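Local coordinates for protein type II restriction enzyme MspI (Moraxella sp., PDB 1SA3) that recognises the palindromic double-stranded DNA sequence 5'-CCGG-3' and cleaves it after the first cytosine, leaving fragments with terminal 5'-phosphates, at residues E[7-12]-E[34-39]; E[24-29]-E[210-215]; E[169-174]-E[239-244]. One frame throughout, in Å; residues are numbered along the deposited sequence.

Contact 1 (E[7-12]-E[34-39]). With NA (sodium ion), chain G.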
loop_
_atom_site.group_PDB
_atom_site.type_symbol
_atom_site.label_atom_id
_atom_site.label_comp_id
_atom_site.label_asym_id
_atom_site.label_seq_id
_atom_site.Cartn_x
_atom_site.Cartn_y
_atom_site.Cartn_z
ATOM N N SER E 7 9.833 15.959 -14.329
ATOM C CA SER E 7 10.983 16.019 -15.222
ATOM C C SER E 7 12.231 16.203 -14.374
ATOM O O SER E 7 13.268 15.597 -14.633
ATOM C CB SER E 7 10.843 17.180 -16.209
ATOM O OG SER E 7 11.985 17.246 -17.052
ATOM N N LYS E 8 12.118 17.034 -13.346
ATOM C CA LYS E 8 13.239 17.279 -12.450
ATOM C C LYS E 8 13.624 16.016 -11.695
ATOM O O LYS E 8 14.805 15.681 -11.592
ATOM C CB LYS E 8 12.897 18.383 -11.449
ATOM C CG LYS E 8 13.917 18.523 -10.330
ATOM C CD LYS E 8 13.481 19.564 -9.304
ATOM C CE LYS E 8 14.174 19.348 -7.967
ATOM N NZ LYS E 8 15.651 19.429 -8.084
ATOM N N LEU E 9 12.626 15.313 -11.163
ATOM C CA LEU E 9 12.897 14.091 -10.412
ATOM C C LEU E 9 13.484 12.996 -11.303
ATOM O O LEU E 9 14.408 12.295 -10.896
ATOM C CB LEU E 9 11.619 13.592 -9.721
ATOM C CG LEU E 9 10.988 14.574 -8.719
ATOM C CD1 LEU E 9 9.788 13.934 -8.042
ATOM C CD2 LEU E 9 12.014 14.983 -7.677
ATOM N N TYR E 10 12.962 12.842 -12.515
ATOM C CA TYR E 10 13.508 11.813 -13.401
ATOM C C TYR E 10 14.972 12.111 -13.698
ATOM O O TYR E 10 15.780 11.203 -13.870
ATOM C CB TYR E 10 12.718 11.725 -14.710
ATOM C CG TYR E 10 11.553 10.768 -14.649
ATOM C CD1 TYR E 10 10.456 11.023 -13.825
ATOM C CD2 TYR E 10 11.557 9.585 -15.392
ATOM C CE1 TYR E 10 9.396 10.124 -13.739
ATOM C CE2 TYR E 10 10.500 8.681 -15.311
ATOM C CZ TYR E 10 9.422 8.958 -14.483
ATOM O OH TYR E 10 8.364 8.075 -14.410
ATOM N N ASP E 11 15.311 13.394 -13.748
ATOM C CA ASP E 11 16.678 13.793 -14.019
ATOM C C ASP E 11 17.551 13.523 -12.801
ATOM O O ASP E 11 18.635 12.948 -12.930
ATOM C CB ASP E 11 16.737 15.277 -14.389
ATOM C CG ASP E 11 18.112 15.698 -14.882
ATOM O OD1 ASP E 11 18.575 15.132 -15.897
ATOM O OD2 ASP E 11 18.732 16.589 -14.257
ATOM N N ASP E 12 17.077 13.921 -11.619
ATOM C CA ASP E 12 17.845 13.712 -10.392
ATOM C C ASP E 12 18.118 12.225 -10.150
ATOM O O ASP E 12 19.142 11.864 -9.574
ATOM C CB ASP E 12 17.113 14.272 -9.159
ATOM C CG ASP E 12 16.778 15.752 -9.277
ATOM O OD1 ASP E 12 17.553 16.510 -9.903
ATOM O OD2 ASP E 12 15.738 16.161 -8.716
ATOM N N TYR E 34 9.072 8.028 -6.966
ATOM C CA TYR E 34 7.682 8.380 -6.716
ATOM C C TYR E 34 7.378 8.674 -5.254
ATOM O O TYR E 34 6.417 9.387 -4.947
ATOM C CB TYR E 34 6.748 7.325 -7.315
ATOM C CG TYR E 34 6.568 7.570 -8.797
ATOM C CD1 TYR E 34 7.362 6.910 -9.748
ATOM C CD2 TYR E 34 5.689 8.554 -9.244
ATOM C CE1 TYR E 34 7.281 7.239 -11.104
ATOM C CE2 TYR E 34 5.600 8.892 -10.586
ATOM C CZ TYR E 34 6.397 8.236 -11.513
ATOM O OH TYR E 34 6.312 8.601 -12.839
ATOM N N GLU E 35 8.195 8.148 -4.349
ATOM C CA GLU E 35 8.006 8.476 -2.942
ATOM C C GLU E 35 8.382 9.950 -2.833
ATOM O O GLU E 35 7.679 10.752 -2.222
ATOM C CB GLU E 35 8.933 7.665 -2.037
ATOM C CG GLU E 35 8.857 8.122 -0.578
ATOM C CD GLU E 35 9.780 7.354 0.340
ATOM O OE1 GLU E 35 9.896 6.124 0.170
ATOM O OE2 GLU E 35 10.377 7.982 1.240
ATOM N N LYS E 36 9.497 10.306 -3.459
ATOM C CA LYS E 36 9.987 11.674 -3.423
ATOM C C LYS E 36 9.011 12.645 -4.086
ATOM O O LYS E 36 8.909 13.799 -3.685
ATOM C CB LYS E 36 11.358 11.744 -4.106
ATOM C CG LYS E 36 12.319 12.745 -3.484
ATOM C CD LYS E 36 12.286 14.068 -4.198
ATOM C CE LYS E 36 13.399 14.985 -3.700
ATOM N NZ LYS E 36 13.558 16.162 -4.603
ATOM N N TYR E 37 8.297 12.166 -5.100
ATOM C CA TYR E 37 7.318 12.982 -5.816
ATOM C C TYR E 37 6.245 13.443 -4.825
ATOM O O TYR E 37 5.845 14.608 -4.830
ATOM C CB TYR E 37 6.712 12.146 -6.947
ATOM C CG TYR E 37 5.816 12.875 -7.936
ATOM C CD1 TYR E 37 5.977 14.236 -8.213
ATOM C CD2 TYR E 37 4.844 12.174 -8.642
ATOM C CE1 TYR E 37 5.178 14.870 -9.184
ATOM C CE2 TYR E 37 4.060 12.779 -9.592
ATOM C CZ TYR E 37 4.226 14.128 -9.865
ATOM O OH TYR E 37 3.437 14.695 -10.834
ATOM N N ILE E 38 5.797 12.535 -3.960
ATOM C CA ILE E 38 4.792 12.886 -2.956
ATOM C C ILE E 38 5.397 13.836 -1.926
ATOM O O ILE E 38 4.779 14.834 -1.566
ATOM C CB ILE E 38 4.246 11.628 -2.218
ATOM C CG1 ILE E 38 3.489 10.727 -3.195
ATOM C CG2 ILE E 38 3.320 12.035 -1.065
ATOM C CD1 ILE E 38 2.214 11.336 -3.764
ATOM N N LEU E 39 6.608 13.534 -1.461
ATOM C CA LEU E 39 7.262 14.367 -0.465
ATOM C C LEU E 39 7.420 15.813 -0.935
ATOM O O LEU E 39 7.208 16.748 -0.156
ATOM C CB LEU E 39 8.627 13.784 -0.088
ATOM C CG LEU E 39 8.672 12.398 0.573
ATOM C CD1 LEU E 39 10.121 11.963 0.723
ATOM C CD2 LEU E 39 7.996 12.430 1.936
HETATM NA NA NA G . 10.689 5.438 2.271
HETATM O O HOH W 1 15.251 14.746 -6.207
HETATM O O HOH W 2 11.129 4.214 4.153
HETATM O O HOH W 3 10.086 3.293 1.374
#
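L9 of the N-terminal helix reaches across to Y37 and K36 of helix 23-41, which carries a metal ligand of this PDDEXK-type nuclease fold. The two leucine methyls part company: CD1 rests on the backbone of Y37, 3.5 Å from its CA, while CD2 lies 3.6 Å from K36 CD. A branched aliphatic residue suits this place because it offers one methyl to each of two neighbours across helices whose axes stay 10.3 Å apart and run roughly antiparallel (138°). Next to L9, Y10 meets Y34 through their hydroxyls: Y34 OH, lying in the plane of the Y10 ring at its edge, donates to Y10 OH at 2.6 Å. Y10 OH has a second partner in the carbonyl of R212, so the buried hydroxyls are joined to the beta turn that carries R212. K36 bends at chi2 (-95°) over L9; its ammonium is paired with D40 and reaches D12 through a water. From the same helix turn E35, its CG anti to the backbone N (chi1 173°) and its chain extended beyond, reaches the sodium ion, which D84 and D99 also bind. Its carboxylate grips the ion with both oxygens, OE1 at 2.4 Å and OE2 at 2.8 Å.

Contact 2 (E[24-29]-E[210-215]). With nucleotides of chain B; nucleotides of chain A.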
loop_
_atom_site.group_PDB
_atom_site.type_symbol
_atom_site.label_atom_id
_atom_site.label_comp_id
_atom_site.label_asym_id
_atom_site.label_seq_id
_atom_site.Cartn_x
_atom_site.Cartn_y
_atom_site.Cartn_z
ATOM N N GLY E 24 15.797 -4.249 -12.929
ATOM C CA GLY E 24 15.871 -4.230 -11.476
ATOM C C GLY E 24 16.188 -2.860 -10.898
ATOM O O GLY E 24 15.476 -2.371 -10.012
ATOM N N VAL E 25 17.255 -2.232 -11.395
ATOM C CA VAL E 25 17.649 -0.919 -10.903
ATOM C C VAL E 25 16.582 0.109 -11.233
ATOM O O VAL E 25 16.297 1.009 -10.441
ATOM C CB VAL E 25 18.986 -0.456 -11.524
ATOM C CG1 VAL E 25 19.315 0.962 -11.059
ATOM C CG2 VAL E 25 20.095 -1.404 -11.113
ATOM N N THR E 26 15.986 -0.038 -12.406
ATOM C CA THR E 26 14.961 0.890 -12.845
ATOM C C THR E 26 13.762 0.865 -11.896
ATOM O O THR E 26 13.269 1.920 -11.512
ATOM C CB THR E 26 14.529 0.563 -14.287
ATOM O OG1 THR E 26 15.653 0.732 -15.159
ATOM C CG2 THR E 26 13.411 1.481 -14.740
ATOM N N SER E 27 13.312 -0.329 -11.509
ATOM C CA SER E 27 12.176 -0.464 -10.593
ATOM C C SER E 27 12.511 0.190 -9.248
ATOM O O SER E 27 11.713 0.967 -8.703
ATOM C CB SER E 27 11.833 -1.947 -10.380
ATOM O OG SER E 27 10.800 -2.121 -9.414
ATOM N N ASP E 28 13.694 -0.123 -8.720
ATOM C CA ASP E 28 14.145 0.433 -7.446
ATOM C C ASP E 28 14.208 1.964 -7.498
ATOM O O ASP E 28 13.791 2.646 -6.561
ATOM C CB ASP E 28 15.535 -0.117 -7.086
ATOM C CG ASP E 28 15.528 -1.618 -6.819
ATOM O OD1 ASP E 28 16.626 -2.182 -6.626
ATOM O OD2 ASP E 28 14.438 -2.232 -6.798
ATOM N N ARG E 29 14.736 2.500 -8.597
ATOM C CA ARG E 29 14.864 3.947 -8.769
ATOM C C ARG E 29 13.496 4.602 -8.862
ATOM O O ARG E 29 13.227 5.616 -8.216
ATOM C CB ARG E 29 15.643 4.275 -10.050
ATOM C CG ARG E 29 17.101 3.836 -10.082
ATOM C CD ARG E 29 18.014 4.771 -9.330
ATOM N NE ARG E 29 19.432 4.480 -9.560
ATOM C CZ ARG E 29 20.141 4.897 -10.609
ATOM N NH1 ARG E 29 19.590 5.640 -11.562
ATOM N NH2 ARG E 29 21.423 4.576 -10.701
ATOM N N ILE E 210 3.838 2.880 -16.456
ATOM C CA ILE E 210 4.037 1.950 -17.560
ATOM C C ILE E 210 5.135 2.453 -18.488
ATOM O O ILE E 210 5.163 3.627 -18.863
ATOM C CB ILE E 210 2.728 1.746 -18.346
ATOM C CG1 ILE E 210 1.641 1.232 -17.400
ATOM C CG2 ILE E 210 2.942 0.727 -19.457
ATOM C CD1 ILE E 210 0.270 1.101 -18.024
ATOM N N ASP E 211 6.043 1.549 -18.844
ATOM C CA ASP E 211 7.175 1.873 -19.704
ATOM C C ASP E 211 7.933 3.057 -19.129
ATOM O O ASP E 211 8.329 3.976 -19.854
ATOM C CB ASP E 211 6.710 2.178 -21.135
ATOM C CG ASP E 211 6.078 0.975 -21.807
ATOM O OD1 ASP E 211 6.524 -0.159 -21.531
ATOM O OD2 ASP E 211 5.145 1.161 -22.615
ATOM N N ARG E 212 8.116 3.017 -17.809
ATOM C CA ARG E 212 8.839 4.035 -17.054
ATOM C C ARG E 212 8.125 5.363 -16.851
ATOM O O ARG E 212 8.632 6.216 -16.123
ATOM C CB ARG E 212 10.193 4.327 -17.699
ATOM C CG ARG E 212 11.148 3.149 -17.780
ATOM C CD ARG E 212 12.512 3.644 -18.218
ATOM N NE ARG E 212 13.513 2.584 -18.223
ATOM C CZ ARG E 212 14.818 2.790 -18.366
ATOM N NH1 ARG E 212 15.294 4.024 -18.516
ATOM N NH2 ARG E 212 15.651 1.760 -18.363
ATOM N N GLU E 213 6.959 5.547 -17.466
ATOM C CA GLU E 213 6.257 6.825 -17.346
ATOM C C GLU E 213 4.981 6.825 -16.514
ATOM O O GLU E 213 4.266 5.832 -16.452
ATOM C CB GLU E 213 5.927 7.368 -18.738
ATOM C CG GLU E 213 7.134 7.477 -19.676
ATOM C CD GLU E 213 8.198 8.425 -19.163
ATOM O OE1 GLU E 213 7.856 9.562 -18.779
ATOM O OE2 GLU E 213 9.385 8.042 -19.149
ATOM N N TYR E 214 4.699 7.974 -15.901
ATOM C CA TYR E 214 3.505 8.167 -15.083
ATOM C C TYR E 214 2.231 7.977 -15.901
ATOM O O TYR E 214 2.129 8.466 -17.029
ATOM C CB TYR E 214 3.500 9.586 -14.504
ATOM C CG TYR E 214 2.268 9.923 -13.692
ATOM C CD1 TYR E 214 2.208 9.632 -12.328
ATOM C CD2 TYR E 214 1.166 10.547 -14.281
ATOM C CE1 TYR E 214 1.090 9.955 -11.570
ATOM C CE2 TYR E 214 0.036 10.879 -13.526
ATOM C CZ TYR E 214 0.010 10.579 -12.167
ATOM O OH TYR E 214 -1.084 10.916 -11.391
ATOM N N VAL E 215 1.262 7.263 -15.342
ATOM C CA VAL E 215 -0.007 7.074 -16.021
ATOM C C VAL E 215 -1.109 7.694 -15.173
ATOM O O VAL E 215 -1.878 8.516 -15.658
ATOM C CB VAL E 215 -0.313 5.596 -16.257
ATOM C CG1 VAL E 215 -1.668 5.449 -16.944
ATOM C CG2 VAL E 215 0.785 4.983 -17.125
ATOM P P DG B 8 20.013 -6.252 -10.480
ATOM O OP1 DG B 8 20.265 -5.018 -11.265
ATOM O OP2 DG B 8 20.946 -7.408 -10.598
ATOM O "O5'" DG B 8 19.875 -5.860 -8.948
ATOM C "C5'" DG B 8 18.965 -4.847 -8.540
ATOM C "C4'" DG B 8 19.051 -4.656 -7.047
ATOM O "O4'" DG B 8 18.312 -5.689 -6.353
ATOM C "C3'" DG B 8 20.475 -4.716 -6.495
ATOM O "O3'" DG B 8 20.569 -3.791 -5.426
ATOM C "C2'" DG B 8 20.563 -6.122 -5.930
ATOM C "C1'" DG B 8 19.160 -6.281 -5.381
ATOM N N9 DG B 8 18.704 -7.647 -5.148
ATOM C C8 DG B 8 18.989 -8.774 -5.878
ATOM N N7 DG B 8 18.417 -9.849 -5.402
ATOM C C5 DG B 8 17.716 -9.399 -4.291
ATOM C C6 DG B 8 16.908 -10.106 -3.368
ATOM O O6 DG B 8 16.640 -11.311 -3.349
ATOM N N1 DG B 8 16.390 -9.262 -2.392
ATOM C C2 DG B 8 16.618 -7.910 -2.313
ATOM N N2 DG B 8 16.033 -7.263 -1.295
ATOM N N3 DG B 8 17.367 -7.241 -3.170
ATOM C C4 DG B 8 17.882 -8.044 -4.123
ATOM P P DG A 6 7.279 -1.270 -5.594
ATOM O OP1 DG A 6 7.021 0.170 -5.865
ATOM O OP2 DG A 6 6.215 -2.096 -4.954
ATOM O "O5'" DG A 6 7.718 -2.011 -6.928
ATOM C "C5'" DG A 6 6.927 -3.051 -7.490
ATOM C "C4'" DG A 6 7.699 -3.737 -8.588
ATOM O "O4'" DG A 6 8.523 -4.738 -7.936
ATOM C "C3'" DG A 6 6.800 -4.511 -9.547
ATOM O "O3'" DG A 6 6.620 -3.888 -10.805
ATOM C "C2'" DG A 6 7.493 -5.843 -9.756
ATOM C "C1'" DG A 6 8.528 -5.964 -8.653
ATOM N N9 DG A 6 8.029 -7.018 -7.771
ATOM C C8 DG A 6 7.344 -6.872 -6.584
ATOM N N7 DG A 6 6.885 -8.008 -6.114
ATOM C C5 DG A 6 7.324 -8.961 -7.025
ATOM C C6 DG A 6 7.128 -10.377 -7.051
ATOM O O6 DG A 6 6.494 -11.084 -6.254
ATOM N N1 DG A 6 7.751 -10.960 -8.154
ATOM C C2 DG A 6 8.465 -10.271 -9.117
ATOM N N2 DG A 6 8.989 -11.009 -10.120
ATOM N N3 DG A 6 8.650 -8.957 -9.103
ATOM C C4 DG A 6 8.057 -8.371 -8.038
HETATM O O HOH W 4 14.369 -0.881 -17.570
#
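A single water carries the polar link between T26 and R212, although the two side chains already touch. The hydroxyl OG1 of T26 stands 3.4 Å from R212 NH2, but the angle is too poor for a direct hydrogen bond. The water lies in the guanidinium plane at its edge, accepting from R212 NH2 at 3.0 Å and donating to T26 OG1 at 3.2 Å. Alongside the polar pair, T26 CG2 packs against the arginine, 3.7 Å from NE, and the two side chains meet at about a right angle. With CG2 anti to the backbone N (chi1 -63° for OG1), both branches of T26 face the arginine, and its hydroxyl also bonds to the carbonyl of Q22 one helical turn earlier.

R212 occupies the type I' turn I210-E213, the hairpin connection between strands 203-210 and 213-221. Its positive phi (74°) belongs to that turn, and the chain runs extended from CG to NE, long enough to span from the hairpin to the helix. NH2 also bonds to the carbonyl of L18, in the loop ahead of helix 23-41.

The helix turns another side to the DNA: V25 and D28 lie against DG8 of chain B, while S27 OG comes 3.6 Å from C4' of DG6 of chain A. G24, lacking a side chain, lets the sugar of DG8 of chain B lie close.

Neutral acceptors, the L18 carbonyl and the water, probably stabilise the charge of R212; toward the helix itself, the hairpin relies on water and methyl-to-guanidinium contact.

Contact 3 (E[169-174]-E[239-244])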
loop_
_atom_site.group_PDB
_atom_site.type_symbol
_atom_site.label_atom_id
_atom_site.label_comp_id
_atom_site.label_asym_id
_atom_site.label_seq_id
_atom_site.Cartn_x
_atom_site.Cartn_y
_atom_site.Cartn_z
ATOM N N GLN E 169 -13.683 -23.956 -0.955
ATOM C CA GLN E 169 -14.923 -23.371 -0.462
ATOM C C GLN E 169 -14.876 -23.333 1.062
ATOM O O GLN E 169 -15.359 -22.390 1.682
ATOM C CB GLN E 169 -16.130 -24.202 -0.921
ATOM C CG GLN E 169 -16.278 -24.308 -2.435
ATOM N N ARG E 170 -14.283 -24.364 1.656
ATOM C CA ARG E 170 -14.167 -24.458 3.110
ATOM C C ARG E 170 -13.270 -23.364 3.691
ATOM O O ARG E 170 -13.563 -22.805 4.751
ATOM C CB ARG E 170 -13.617 -25.833 3.503
ATOM C CG ARG E 170 -13.517 -26.065 5.010
ATOM C CD ARG E 170 -14.882 -25.965 5.679
ATOM N NE ARG E 170 -14.814 -26.248 7.110
ATOM C CZ ARG E 170 -15.841 -26.126 7.947
ATOM N NH1 ARG E 170 -17.022 -25.719 7.497
ATOM N NH2 ARG E 170 -15.688 -26.412 9.235
ATOM N N LEU E 171 -12.169 -23.067 3.007
ATOM C CA LEU E 171 -11.265 -22.023 3.484
ATOM C C LEU E 171 -12.016 -20.699 3.441
ATOM O O LEU E 171 -12.037 -19.947 4.415
ATOM C CB LEU E 171 -10.006 -21.956 2.603
ATOM C CG LEU E 171 -9.022 -20.786 2.823
ATOM C CD1 LEU E 171 -8.715 -20.616 4.293
ATOM C CD2 LEU E 171 -7.733 -21.046 2.056
ATOM N N THR E 172 -12.653 -20.435 2.305
ATOM C CA THR E 172 -13.407 -19.207 2.105
ATOM C C THR E 172 -14.446 -19.028 3.201
ATOM O O THR E 172 -14.642 -17.928 3.722
ATOM C CB THR E 172 -14.132 -19.226 0.753
ATOM O OG1 THR E 172 -13.169 -19.319 -0.304
ATOM C CG2 THR E 172 -14.975 -17.967 0.583
ATOM N N GLU E 173 -15.111 -20.128 3.536
ATOM C CA GLU E 173 -16.143 -20.140 4.558
ATOM C C GLU E 173 -15.615 -19.797 5.945
ATOM O O GLU E 173 -16.182 -18.947 6.634
ATOM C CB GLU E 173 -16.818 -21.518 4.586
ATOM C CG GLU E 173 -17.824 -21.705 5.701
ATOM C CD GLU E 173 -18.561 -23.028 5.596
ATOM O OE1 GLU E 173 -17.890 -24.069 5.438
ATOM O OE2 GLU E 173 -19.811 -23.027 5.675
ATOM N N LEU E 174 -14.528 -20.452 6.350
ATOM C CA LEU E 174 -13.944 -20.223 7.667
ATOM C C LEU E 174 -13.269 -18.861 7.817
ATOM O O LEU E 174 -13.149 -18.332 8.917
ATOM C CB LEU E 174 -12.924 -21.324 7.991
ATOM C CG LEU E 174 -13.472 -22.732 8.261
ATOM C CD1 LEU E 174 -12.324 -23.695 8.538
ATOM C CD2 LEU E 174 -14.425 -22.680 9.456
ATOM N N PRO E 239 -12.520 -14.137 -5.029
ATOM C CA PRO E 239 -11.070 -13.904 -5.121
ATOM C C PRO E 239 -10.399 -13.897 -3.746
ATOM O O PRO E 239 -10.947 -13.358 -2.787
ATOM C CB PRO E 239 -10.986 -12.541 -5.802
ATOM C CG PRO E 239 -12.221 -12.508 -6.648
ATOM C CD PRO E 239 -13.264 -13.070 -5.722
ATOM N N GLY E 240 -9.218 -14.494 -3.659
ATOM C CA GLY E 240 -8.501 -14.530 -2.396
ATOM C C GLY E 240 -9.313 -15.134 -1.264
ATOM O O GLY E 240 -9.211 -14.698 -0.123
ATOM N N PHE E 241 -10.124 -16.139 -1.575
ATOM C CA PHE E 241 -10.947 -16.788 -0.562
ATOM C C PHE E 241 -11.810 -15.765 0.164
ATOM O O PHE E 241 -12.019 -15.846 1.377
ATOM C CB PHE E 241 -10.045 -17.553 0.412
ATOM C CG PHE E 241 -9.184 -18.578 -0.270
ATOM C CD1 PHE E 241 -9.753 -19.737 -0.797
ATOM C CD2 PHE E 241 -7.829 -18.345 -0.472
ATOM C CE1 PHE E 241 -8.980 -20.647 -1.523
ATOM C CE2 PHE E 241 -7.049 -19.244 -1.194
ATOM C CZ PHE E 241 -7.630 -20.401 -1.724
ATOM N N GLY E 242 -12.306 -14.797 -0.599
ATOM C CA GLY E 242 -13.167 -13.771 -0.041
ATOM C C GLY E 242 -12.475 -12.509 0.435
ATOM O O GLY E 242 -13.145 -11.515 0.724
ATOM N N THR E 243 -11.144 -12.533 0.515
ATOM C CA THR E 243 -10.397 -11.360 0.975
ATOM C C THR E 243 -10.150 -10.330 -0.119
ATOM O O THR E 243 -9.858 -9.177 0.180
ATOM C CB THR E 243 -9.006 -11.725 1.532
ATOM O OG1 THR E 243 -8.246 -12.374 0.507
ATOM C CG2 THR E 243 -9.119 -12.620 2.744
ATOM N N GLY E 244 -10.243 -10.741 -1.379
ATOM C CA GLY E 244 -10.004 -9.803 -2.462
ATOM C C GLY E 244 -8.519 -9.585 -2.733
ATOM O O GLY E 244 -8.132 -8.817 -3.617
HETATM O O HOH W 5 -14.017 -15.457 3.236
#
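The glycine-rich loop between helix 222-234 and strand 246-249 presses F241 against helix 165-175, and a leucine and a threonine of that helix receive it. L171 sends its methyl CD2 onto one face of the phenyl ring, 3.5 Å from the centroid and 3° from the ring normal, a nearly ideal CH-pi contact. Its CG is anti to the backbone N (chi1 172°), which brings the branch over the ring. T172 approaches the same ring differently: OG1 lies in the ring plane at the edge, 3.5 Å from CD1, while its hydroxyl is bonded to the carbonyl of K168 in the preceding turn. This compact side chain lies against the loop backbone, OG1 3.4 Å from F241 CA and CG2 3.7 Å from F241 O. A water bridges the two backbones, donating to T172 O at 2.6 Å and to F241 O at 2.8 Å.

The loop holds its own shape. P239 O accepts from the amides of G242 and G244, which arrive from opposite faces of its plane. G240 O takes both the amide and the hydroxyl of T243, the latter at 2.6 Å from OG1. F241 shares the positive phi of the glycines, but a beta carbon at G240 would clash with the T243 hydroxyl, and at G242 or G244 it would press on the carbonyl oxygen before it.

Beyond the pair, W247 of strand 246-249 meets the F241 ring edge-to-face. L171 also touches L147 of helix 146-157, and R170, salt-bridged to E173, forms another salt bridge to E146 of that helix.

Contacts 1 and 2 are neighbours, centres 12 Å apart, and share helix 23-41: the first uses its later turns, the second its beginning. They meet directly where Y10 OH bonds to R212 O, so the N-terminal helix and the 210-213 turn are joined around one residue. Contact 1 is the more deeply buried, mixing aliphatic packing with buried hydroxyls; contact 2 is smaller and partly buried. Contact 3 stands apart, on the opposite side of the chain's centre from contact 1 and about 39 Å from it between centres. It too is only partly buried, yet an aromatic face dominates it. Waters join side chains in contacts 1 and 2, but backbone carbonyls in contact 3.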